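Local coordinates for protein ComZ (Thermus thermophilus, PDB 6QVI) that is a competence-associated pilin that probably serves as a DNA receptor at the pilus tip during natural transformation, at residues Y359-G363 and G364-L368; Q329-S333 and G334-L338; I441-G445 and Q446-A450; V253-N256 and N257-V260; R197-P200 and S201-Q204. All blocks are in the same frame, centred on the assembly; numbering follows the deposited sequence.

How the contacts relate
Along the chain the order is contact 5, contact 4, contact 2, contact 1, contact 3, each closing before the next opens. Contacts 1 and 2 touch, with centres 18 Å apart: Leu-338, at the end of contact 2, packs on Tyr-359 and Leu-368 of the hairpin in contact 1. Contacts 3 and 5 touch as well, with centres 19 Å apart, where Met-449 packs on Val-198 and Arg-197. Contact 4 is remote, its centre 46 Å from that of contact 1 and 29 Å from that of contact 5. Contacts 2 and 3 both reach the same set of solenoid-like sheet faces, through strands 335-337 and 441-443. The two touching pairs join separate loops and strands by apolar packing.

Contact 1. Residues Y359-G363 and G364-L368; sequences YTYTG and GQELL
Glu-366 folds its carboxylate back over the turn that joins Tyr-359–Thr-360 to Leu-367–Leu-368, and the polar grip centres on its OE1. Thr-362 N donates to Glu-366 OE1 (2.6 Å) on the syn side, and Thr-362 OG1 donates to the same oxygen (2.5 Å) from the opposite face of the carboxylate plane. Thr-362 thus holds OE1 from both faces, and a salt bridge from Glu-366 OE2 to Arg-385 gives the carboxylate a second point of restraint; the bend at chi2 (-42°) brings it back to Thr-362. Thr-362 OG1 also weakly accepts from Gly-364 N (2.7 Å), tying the hydroxyl to the turn.

Backbone pairing is antiparallel. Thr-360 and Leu-367 form the hydrogen-bonded pair, though both bonds are weak, and Tyr-359 with Leu-368 forms the non-hydrogen-bonded pair.

In the packing, Glu-366 CB lies 3.7 Å from Tyr-359 CE1 near the ring plane. Separately, Glu-366 OE1 makes a contact at the edge of the Tyr-361 ring, at CD1.

Tyr-359 OH is hydrogen-bonded to Asp-339 O. Strands 357-360 and 366-371 make a beta hairpin flanked by strand 343-348 beside the first and strand 387-392 beside the second.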
# COMPACT_ATOMS: atom_id res chain seq x y z
N TYR A 359 12.65 21.08 -16.18
CA TYR A 359 11.42 21.84 -15.94
C TYR A 359 11.27 22.94 -17.00
O TYR A 359 11.92 23.99 -16.92
CB TYR A 359 11.42 22.45 -14.55
CG TYR A 359 10.27 23.42 -14.28
CD1 TYR A 359 8.98 23.18 -14.76
CD2 TYR A 359 10.53 24.64 -13.67
CE1 TYR A 359 7.96 24.10 -14.52
CE2 TYR A 359 9.53 25.57 -13.47
CZ TYR A 359 8.24 25.31 -13.87
OH TYR A 359 7.24 26.25 -13.63
N THR A 360 10.44 22.70 -18.01
CA THR A 360 10.19 23.70 -19.04
C THR A 360 9.07 24.64 -18.59
O THR A 360 8.23 24.29 -17.75
CB THR A 360 9.84 23.05 -20.38
OG1 THR A 360 10.65 21.88 -20.57
CG2 THR A 360 10.13 24.00 -21.49
N TYR A 361 9.05 25.84 -19.17
CA TYR A 361 7.99 26.82 -18.95
C TYR A 361 7.39 27.22 -20.31
O TYR A 361 8.12 27.49 -21.27
CB TYR A 361 8.54 28.05 -18.21
CG TYR A 361 7.63 29.28 -18.20
CD1 TYR A 361 6.23 29.16 -18.28
CD2 TYR A 361 8.17 30.55 -18.23
CE1 TYR A 361 5.41 30.26 -18.31
CE2 TYR A 361 7.35 31.67 -18.26
CZ TYR A 361 5.97 31.51 -18.30
OH TYR A 361 5.12 32.58 -18.34
N THR A 362 6.07 27.27 -20.36
CA THR A 362 5.26 27.36 -21.57
C THR A 362 4.59 28.71 -21.79
O THR A 362 4.53 29.20 -22.92
CB THR A 362 4.16 26.28 -21.49
OG1 THR A 362 3.26 26.60 -20.41
CG2 THR A 362 4.71 24.90 -21.18
N GLY A 363 4.07 29.31 -20.73
CA GLY A 363 3.11 30.38 -20.87
C GLY A 363 1.76 29.87 -20.41
O GLY A 363 1.01 30.57 -19.72
N GLY A 364 1.46 28.62 -20.74
CA GLY A 364 0.20 28.05 -20.33
C GLY A 364 0.41 27.05 -19.22
O GLY A 364 0.42 27.37 -18.01
N GLN A 365 0.68 25.84 -19.70
CA GLN A 365 0.63 24.59 -18.96
C GLN A 365 2.03 23.95 -18.89
O GLN A 365 2.47 23.32 -19.85
CB GLN A 365 -0.49 23.69 -19.54
CG GLN A 365 -1.03 22.88 -18.41
CD GLN A 365 -0.06 21.79 -18.28
OE1 GLN A 365 0.32 21.24 -19.30
NE2 GLN A 365 0.54 21.62 -17.12
N GLU A 366 2.79 24.21 -17.82
CA GLU A 366 4.18 23.75 -17.70
C GLU A 366 4.53 22.27 -17.76
O GLU A 366 3.69 21.41 -17.84
CB GLU A 366 4.83 24.35 -16.48
CG GLU A 366 4.30 25.71 -16.10
CD GLU A 366 4.08 26.59 -17.28
OE1 GLU A 366 4.68 26.33 -18.32
OE2 GLU A 366 3.33 27.57 -17.17
N LEU A 367 5.82 21.98 -17.69
CA LEU A 367 6.25 20.61 -17.79
C LEU A 367 7.44 20.34 -16.92
O LEU A 367 8.36 21.13 -16.86
CB LEU A 367 6.56 20.28 -19.23
CG LEU A 367 6.90 18.83 -19.44
CD1 LEU A 367 5.80 18.02 -18.82
CD2 LEU A 367 7.04 18.47 -20.90
N LEU A 368 7.42 19.20 -16.26
CA LEU A 368 8.48 18.80 -15.38
C LEU A 368 8.68 17.34 -15.62
O LEU A 368 7.90 16.54 -15.18
CB LEU A 368 8.03 19.04 -13.97
CG LEU A 368 8.68 18.16 -12.94
CD1 LEU A 368 10.13 18.14 -13.30
CD2 LEU A 368 8.48 18.82 -11.61

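Contact 2. Residues Q329-S333 and G334-L338; sequences QAMQS and GTLTL
Met-331 to Gly-334 form a type I beta turn that carries the chain from helix 325-329 into strand 335-337, overlapping a preceding type I turn that spans Gln-329 to Gln-332. The bond that closes the second turn runs from Gly-334 N to Met-331 O (3.1 Å, 153° at the hydrogen). Gly-334, with a positive phi (101°), then turns the chain out of the bend into the strand.

Across the bend Met-331 and Leu-336 run side by side and point the same way. They meet at two levels: Met-331 CG is 4.1 Å from Leu-336 CG, and farther out Met-331 CE is 4.0 Å from Leu-336 CD1. The extended Met-331 chain, with chi2 at 180°, keeps it alongside the leucine to its terminal methyl. Both side chains are buried, and Ile-379 touches both; Cys-345, half of a disulfide with Cys-327, adjoins Met-331, and Phe-357 adjoins Leu-336. Ser-333 OG gives a weak hydrogen bond to Thr-335 O (3.1 Å), a second polar link round the bend.

Strand 335-337 pairs in parallel with strand 380-383, Leu-336 being hydrogen-bonded through its backbone to Asp-380 and Val-382. The chemistry implies a division of labour: a main-chain bond closes the bend, with a weak serine bond added, and strand hydrogen bonds hold the backbone that follows, while the contact of Met-331 with Leu-336 is apolar and undirected, made by the methionine's CG and terminal methyl.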
# COMPACT_ATOMS: atom_id res chain seq x y z
N GLN A 329 22.66 26.57 -10.40
CA GLN A 329 22.26 27.94 -10.06
C GLN A 329 20.91 27.95 -9.36
O GLN A 329 20.70 28.70 -8.40
CB GLN A 329 22.22 28.81 -11.33
CG GLN A 329 23.58 29.33 -11.91
CD GLN A 329 23.97 30.76 -11.42
OE1 GLN A 329 23.21 31.41 -10.68
NE2 GLN A 329 25.15 31.24 -11.83
N ALA A 330 19.97 27.10 -9.79
CA ALA A 330 18.61 27.17 -9.27
C ALA A 330 18.53 26.87 -7.76
O ALA A 330 17.54 27.26 -7.12
CB ALA A 330 17.71 26.23 -10.05
N MET A 331 19.48 26.17 -7.21
CA MET A 331 19.36 25.79 -5.83
C MET A 331 20.33 26.45 -4.95
O MET A 331 20.50 26.06 -3.83
CB MET A 331 19.59 24.32 -5.70
CG MET A 331 19.04 23.59 -6.88
SD MET A 331 19.32 21.87 -6.71
CE MET A 331 18.91 21.39 -8.35
N GLN A 332 20.93 27.51 -5.46
CA GLN A 332 21.92 28.30 -4.75
C GLN A 332 21.56 28.65 -3.34
O GLN A 332 22.35 28.56 -2.47
CB GLN A 332 22.04 29.62 -5.46
CG GLN A 332 23.10 29.72 -6.52
CD GLN A 332 23.02 31.06 -7.19
OE1 GLN A 332 22.27 31.93 -6.77
NE2 GLN A 332 23.79 31.23 -8.21
N SER A 333 20.36 29.15 -3.19
CA SER A 333 19.78 29.58 -1.95
C SER A 333 19.47 28.56 -0.91
O SER A 333 19.40 28.88 0.25
CB SER A 333 18.45 30.22 -2.26
OG SER A 333 17.78 29.54 -3.29
N GLY A 334 19.30 27.31 -1.32
CA GLY A 334 18.87 26.27 -0.41
C GLY A 334 17.41 25.97 -0.57
O GLY A 334 16.86 25.11 0.16
N THR A 335 16.78 26.61 -1.54
CA THR A 335 15.37 26.44 -1.84
C THR A 335 15.26 26.46 -3.36
O THR A 335 15.62 27.47 -3.99
CB THR A 335 14.47 27.53 -1.23
OG1 THR A 335 14.40 27.36 0.19
CG2 THR A 335 13.08 27.47 -1.83
N LEU A 336 14.77 25.36 -3.91
CA LEU A 336 14.56 25.21 -5.33
C LEU A 336 13.12 25.61 -5.58
O LEU A 336 12.19 24.91 -5.18
CB LEU A 336 14.75 23.75 -5.73
CG LEU A 336 15.00 23.27 -7.15
CD1 LEU A 336 15.10 21.78 -7.04
CD2 LEU A 336 13.93 23.64 -8.07
N THR A 337 12.91 26.71 -6.27
CA THR A 337 11.57 27.10 -6.61
C THR A 337 11.51 26.99 -8.09
O THR A 337 12.38 27.41 -8.76
CB THR A 337 11.18 28.48 -6.09
OG1 THR A 337 10.77 29.32 -7.17
CG2 THR A 337 12.30 29.11 -5.37
N LEU A 338 10.47 26.41 -8.61
CA LEU A 338 10.40 26.23 -10.05
C LEU A 338 9.87 27.51 -10.69
O LEU A 338 10.67 28.29 -11.20
CB LEU A 338 9.54 25.03 -10.39
CG LEU A 338 10.17 23.72 -9.96
CD1 LEU A 338 9.45 22.59 -10.60
CD2 LEU A 338 11.57 23.68 -10.42

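Contact 3. Residues I441-G445 and Q446-A450; sequences IYQRG and QHVMA
Gln-443 and Val-448 cross obliquely inside the bend, Gln-443 CG lying 3.9 Å from Val-448 CG1; the still closer approach of the amide to that methyl is shorter than carbons can sit, so its detail is doubtful. What orients the amide is clearer: Gln-443 NE2 donates to Gly-445 O (3.2 Å, 162° at the hydrogen), and the acceptor lies almost in the amide plane, 3° out of it. With CG anti to the backbone N (chi1 161°) and the chain extended beyond it, the glutamine spans the inside of the bend.

In the next shell, Gln-443 NE2 makes a weak bond to Val-465 O, and Gly-445 O also accepts from Asn-464 ND2. Leu-466 touches both Gln-443 and Val-448, Phe-458 touches the glutamine and Leu-419 the valine. Arg-444, next along the chain, lays its guanidinium over one face of the Tyr-442 ring, with Arg-444 NH2 3.5 Å above the ring plane; NH1 forms a salt bridge to Asp-414. Gln-446 CB stands 4.0 Å above a face of the His-447 ring.

Strand 441-443 pairs in parallel with 409-415 and 457-461, and strand 447-449 with 465-467. The chain passes from one sheet to another at this bend, consistent with a corner between faces of the beta-solenoid domain, here with a buried glutamine amide bound to the corner's own backbone.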
# COMPACT_ATOMS: atom_id res chain seq x y z
N ILE A 441 4.99 18.98 4.09
CA ILE A 441 4.41 19.19 2.77
C ILE A 441 3.20 20.10 2.91
O ILE A 441 2.28 19.81 3.68
CB ILE A 441 3.98 17.89 2.07
CG1 ILE A 441 5.19 17.07 1.69
CG2 ILE A 441 3.15 18.22 0.81
CD1 ILE A 441 4.85 16.04 0.72
N TYR A 442 3.17 21.14 2.10
CA TYR A 442 2.05 22.05 2.05
C TYR A 442 1.54 22.03 0.62
O TYR A 442 2.28 22.40 -0.31
CB TYR A 442 2.47 23.47 2.46
CG TYR A 442 1.34 24.33 3.00
CD1 TYR A 442 0.18 24.55 2.27
CD2 TYR A 442 1.42 24.86 4.28
CE1 TYR A 442 -0.85 25.32 2.79
CE2 TYR A 442 0.40 25.61 4.82
CZ TYR A 442 -0.74 25.85 4.07
OH TYR A 442 -1.76 26.62 4.62
N GLN A 443 0.29 21.63 0.44
CA GLN A 443 -0.37 21.69 -0.86
C GLN A 443 -1.39 22.83 -0.88
O GLN A 443 -2.44 22.74 -0.22
CB GLN A 443 -1.04 20.35 -1.19
CG GLN A 443 -2.09 20.45 -2.27
CD GLN A 443 -2.85 19.17 -2.42
OE1 GLN A 443 -2.44 18.13 -1.90
NE2 GLN A 443 -3.95 19.20 -3.17
N ARG A 444 -1.12 23.86 -1.68
CA ARG A 444 -2.14 24.87 -1.94
C ARG A 444 -2.72 24.80 -3.36
O ARG A 444 -3.70 25.51 -3.64
CB ARG A 444 -1.59 26.30 -1.68
CG ARG A 444 -0.62 26.45 -0.50
CD ARG A 444 -0.04 27.87 -0.32
NE ARG A 444 0.59 28.04 1.00
CZ ARG A 444 1.84 27.69 1.32
NH1 ARG A 444 2.66 27.13 0.43
NH2 ARG A 444 2.25 27.89 2.56
N GLY A 445 -2.15 23.95 -4.24
CA GLY A 445 -2.80 23.66 -5.51
C GLY A 445 -4.08 22.87 -5.35
O GLY A 445 -4.28 22.14 -4.38
N GLN A 446 -5.01 23.06 -6.29
CA GLN A 446 -6.31 22.48 -6.05
C GLN A 446 -6.32 20.97 -6.28
O GLN A 446 -6.98 20.24 -5.55
CB GLN A 446 -7.38 23.19 -6.89
CG GLN A 446 -7.96 24.36 -6.11
CD GLN A 446 -9.42 24.71 -6.40
OE1 GLN A 446 -9.98 25.58 -5.73
NE2 GLN A 446 -10.04 24.04 -7.39
N HIS A 447 -5.56 20.50 -7.27
CA HIS A 447 -5.54 19.09 -7.62
C HIS A 447 -4.09 18.67 -7.81
O HIS A 447 -3.39 19.21 -8.67
CB HIS A 447 -6.38 18.84 -8.88
CG HIS A 447 -7.81 19.28 -8.74
ND1 HIS A 447 -8.45 19.37 -7.51
CD2 HIS A 447 -8.72 19.68 -9.66
CE1 HIS A 447 -9.69 19.79 -7.69
NE2 HIS A 447 -9.88 19.98 -8.98
N VAL A 448 -3.62 17.73 -7.00
CA VAL A 448 -2.33 17.10 -7.25
C VAL A 448 -2.52 15.59 -7.17
O VAL A 448 -3.25 15.09 -6.31
CB VAL A 448 -1.25 17.62 -6.28
CG1 VAL A 448 -1.77 17.61 -4.92
CG2 VAL A 448 -0.01 16.76 -6.34
N MET A 449 -1.89 14.88 -8.09
CA MET A 449 -2.12 13.46 -8.26
C MET A 449 -0.76 12.80 -8.13
O MET A 449 0.03 12.77 -9.07
CB MET A 449 -2.83 13.22 -9.59
CG MET A 449 -2.75 11.83 -10.15
SD MET A 449 -3.81 11.72 -11.62
CE MET A 449 -5.44 11.97 -10.94
N ALA A 450 -0.48 12.33 -6.92
CA ALA A 450 0.81 11.75 -6.62
C ALA A 450 0.75 11.00 -5.30
O ALA A 450 0.03 11.43 -4.39
CB ALA A 450 1.85 12.87 -6.55

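Contact 4. Residues V253-N256 and N257-V260; sequences VCRN and NKGV
Arg-255 and Lys-258 stand at the two ends of a type II beta turn and lie side by side, pointing the same way. Their aliphatic parts do the touching, Arg-255 CG resting 3.9 Å from Lys-258 CB. Farther out the chains part: the arginine bends at chi3 and the lysine at chi3 and chi4, leaving Arg-255 NH1 and Lys-258 NZ 6.1 Å apart. The like charges thus stay clear of direct contact, and Lys-258 NZ has a weak hydrogen bond to Asn-250 OD1. Between the two residues, Lys-258 N donates weakly to Arg-255 O (3.1 Å, 129° at the hydrogen), the bond that closes the turn.

Asn-256 and Asn-257 occupy the central corners. Asn-257 takes the positive phi (71°) that the third position of a type II turn requires, and its side chain leads away from the other limb to touch Gln-226.

Beyond the turn the limbs run roughly antiparallel. Gly-259 CA makes a CH...O contact with Val-253 O (3.3 Å). Cys-254 CB lies 3.9 Å from Val-260 O. Cys-254 SG, anti to the backbone N (chi1 175°), is carried to its disulfide partner Cys-261 just past the second limb. Val-260 packs on Ile-227 of strand 226-227, and Gly-259 is hydrogen-bonded to Ile-227 through the backbone. The whole is a disulfide-closed loop, the Cys-254–Cys-261 bridge joining its limbs and a type II turn forming its tip.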
# COMPACT_ATOMS: atom_id res chain seq x y z
N VAL A 253 -24.53 2.85 15.33
CA VAL A 253 -25.42 3.61 14.46
C VAL A 253 -24.88 3.58 13.04
O VAL A 253 -23.67 3.76 12.82
CB VAL A 253 -25.57 5.05 14.96
CG1 VAL A 253 -26.70 5.75 14.23
CG2 VAL A 253 -25.80 5.05 16.47
N CYS A 254 -25.76 3.35 12.07
CA CYS A 254 -25.38 3.36 10.66
C CYS A 254 -26.50 3.96 9.83
O CYS A 254 -26.93 3.43 8.81
CB CYS A 254 -24.99 1.96 10.20
SG CYS A 254 -24.62 1.83 8.45
N ARG A 255 -27.01 5.10 10.29
CA ARG A 255 -27.96 5.87 9.51
C ARG A 255 -27.20 6.81 8.58
O ARG A 255 -25.99 7.02 8.71
CB ARG A 255 -28.94 6.62 10.44
CG ARG A 255 -28.57 8.06 10.76
CD ARG A 255 -29.43 8.60 11.87
NE ARG A 255 -29.64 7.58 12.90
CZ ARG A 255 -30.21 7.82 14.08
NH1 ARG A 255 -30.64 9.04 14.38
NH2 ARG A 255 -30.35 6.84 14.95
N ASN A 256 -27.92 7.38 7.61
CA ASN A 256 -27.26 8.06 6.51
C ASN A 256 -26.69 9.41 6.93
O ASN A 256 -27.41 10.25 7.49
CB ASN A 256 -28.23 8.23 5.35
CG ASN A 256 -27.65 7.73 4.05
OD1 ASN A 256 -26.55 8.13 3.68
ND2 ASN A 256 -28.37 6.85 3.37
N ASN A 257 -25.39 9.61 6.67
CA ASN A 257 -24.72 10.83 7.05
C ASN A 257 -24.56 10.85 8.59
O ASN A 257 -24.63 11.87 9.26
CB ASN A 257 -25.45 12.05 6.44
CG ASN A 257 -25.16 13.40 7.09
OD1 ASN A 257 -25.95 13.84 7.93
ND2 ASN A 257 -24.01 14.03 6.77
N LYS A 258 -24.33 9.65 9.16
CA LYS A 258 -24.01 9.57 10.58
C LYS A 258 -23.43 8.19 10.90
O LYS A 258 -23.61 7.23 10.15
CB LYS A 258 -25.22 9.84 11.48
CG LYS A 258 -24.83 10.39 12.84
CD LYS A 258 -26.02 10.42 13.77
CE LYS A 258 -26.04 11.68 14.64
NZ LYS A 258 -25.29 11.52 15.94
N GLY A 259 -22.70 8.13 12.02
CA GLY A 259 -22.40 6.85 12.66
C GLY A 259 -21.30 6.06 11.98
O GLY A 259 -20.72 6.47 10.97
N VAL A 260 -21.03 4.89 12.54
CA VAL A 260 -20.02 4.02 11.96
C VAL A 260 -20.76 2.87 11.25
O VAL A 260 -21.52 2.11 11.87
CB VAL A 260 -18.98 3.56 13.00
CG1 VAL A 260 -18.30 4.76 13.61
CG2 VAL A 260 -19.55 2.73 14.12

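Contact 5. Residues R197-P200 and S201-Q204; sequences RVEP and SYRQ
Two successive i to i+3 bonds wind the backbone into a short 3-10 turn: Tyr-202 N donates to Glu-199 O (2.9 Å) and Arg-203 N to Pro-200 O (3.1 Å, nearly straight at 171°). Pro-200, which has no N-H to give, stands at the start of the turn, where none is needed.

Arg-203 is the side chain that reaches back. A bend at chi2 (-129°) folds it over the preceding loop, where it crosses Val-198, with Val-198 CG2 3.4 Å from Arg-203 CD. Val-198 O lies over one face of the guanidinium, toward its rim and 2.9 Å above the plane, so the oxygen sits over the group and does not receive a well-directed N-H. At the guanidinium edge lies Pro-200 CA, and the proline ring runs alongside, Pro-200 CG being 3.3 Å from Arg-203 NH2. Glu-199 does not pair with this arginine: Glu-199 OE1 is 6.8 Å from Arg-203 NH2. Glu-199 CB meets the Tyr-202 ring obliquely at CD1 (3.7 Å).

Around this, Val-198 packs on Met-449 of strand 447-449, Tyr-202 on Pro-429, and Tyr-202 O accepts from Tyr-186 OH. Arg-203 is hydrogen-bonded through its backbone to Leu-188. The arrangement is that of a short 3-10 turn with proline at its first position, set in a connecting loop and delivering the chain to strand 204-205, which pairs antiparallel with strand 180-187.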
# COMPACT_ATOMS: atom_id res chain seq x y z
N ARG A 197 -6.98 12.49 -16.77
CA ARG A 197 -5.67 12.10 -16.21
C ARG A 197 -5.61 10.64 -15.71
O ARG A 197 -4.53 10.17 -15.35
CB ARG A 197 -5.30 13.04 -15.06
CG ARG A 197 -5.56 14.51 -15.38
CD ARG A 197 -5.02 14.87 -16.74
NE ARG A 197 -3.77 15.60 -16.73
CZ ARG A 197 -3.71 16.92 -16.80
NH1 ARG A 197 -4.81 17.66 -16.87
NH2 ARG A 197 -2.54 17.52 -16.78
N VAL A 198 -6.76 9.95 -15.57
CA VAL A 198 -6.83 8.61 -14.99
C VAL A 198 -7.31 7.59 -16.02
O VAL A 198 -8.10 7.91 -16.93
CB VAL A 198 -7.72 8.60 -13.73
CG1 VAL A 198 -7.36 9.75 -12.84
CG2 VAL A 198 -9.19 8.68 -14.08
N GLU A 199 -6.80 6.37 -15.87
CA GLU A 199 -7.18 5.22 -16.69
C GLU A 199 -8.67 4.90 -16.56
O GLU A 199 -9.23 5.04 -15.47
CB GLU A 199 -6.37 3.99 -16.29
CG GLU A 199 -4.89 4.06 -16.60
CD GLU A 199 -4.58 3.58 -18.01
OE1 GLU A 199 -4.03 4.37 -18.80
OE2 GLU A 199 -4.90 2.40 -18.32
N PRO A 200 -9.35 4.50 -17.66
CA PRO A 200 -10.78 4.13 -17.59
C PRO A 200 -11.17 3.22 -16.43
O PRO A 200 -12.10 3.53 -15.68
CB PRO A 200 -11.01 3.42 -18.93
CG PRO A 200 -10.02 4.04 -19.86
CD PRO A 200 -8.82 4.46 -19.04
N SER A 201 -10.48 2.08 -16.28
CA SER A 201 -10.82 1.14 -15.22
C SER A 201 -10.66 1.75 -13.83
O SER A 201 -11.07 1.11 -12.85
CB SER A 201 -9.94 -0.11 -15.31
OG SER A 201 -9.84 -0.75 -14.05
N TYR A 202 -10.11 2.96 -13.73
CA TYR A 202 -9.83 3.57 -12.44
C TYR A 202 -10.65 4.82 -12.19
O TYR A 202 -10.42 5.49 -11.17
CB TYR A 202 -8.33 3.90 -12.35
CG TYR A 202 -7.46 2.66 -12.17
CD1 TYR A 202 -6.98 1.98 -13.28
CD2 TYR A 202 -7.13 2.18 -10.91
CE1 TYR A 202 -6.20 0.86 -13.15
CE2 TYR A 202 -6.34 1.05 -10.77
CZ TYR A 202 -5.87 0.39 -11.90
OH TYR A 202 -5.09 -0.73 -11.80
N ARG A 203 -11.60 5.18 -13.07
CA ARG A 203 -12.29 6.45 -12.88
C ARG A 203 -13.44 6.38 -11.88
O ARG A 203 -13.72 7.38 -11.22
CB ARG A 203 -12.78 6.99 -14.24
CG ARG A 203 -11.93 6.57 -15.42
CD ARG A 203 -11.51 7.72 -16.33
NE ARG A 203 -10.89 7.22 -17.55
CZ ARG A 203 -10.64 7.94 -18.63
NH1 ARG A 203 -10.94 9.24 -18.66
NH2 ARG A 203 -10.08 7.37 -19.69
N GLN A 204 -14.13 5.23 -11.76
CA GLN A 204 -15.09 5.03 -10.68
C GLN A 204 -14.89 3.66 -10.09
O GLN A 204 -15.11 2.64 -10.76
CB GLN A 204 -16.56 5.22 -11.09
CG GLN A 204 -17.00 4.65 -12.43
CD GLN A 204 -16.48 5.47 -13.59
OE1 GLN A 204 -15.34 5.32 -13.99
NE2 GLN A 204 -17.33 6.36 -14.14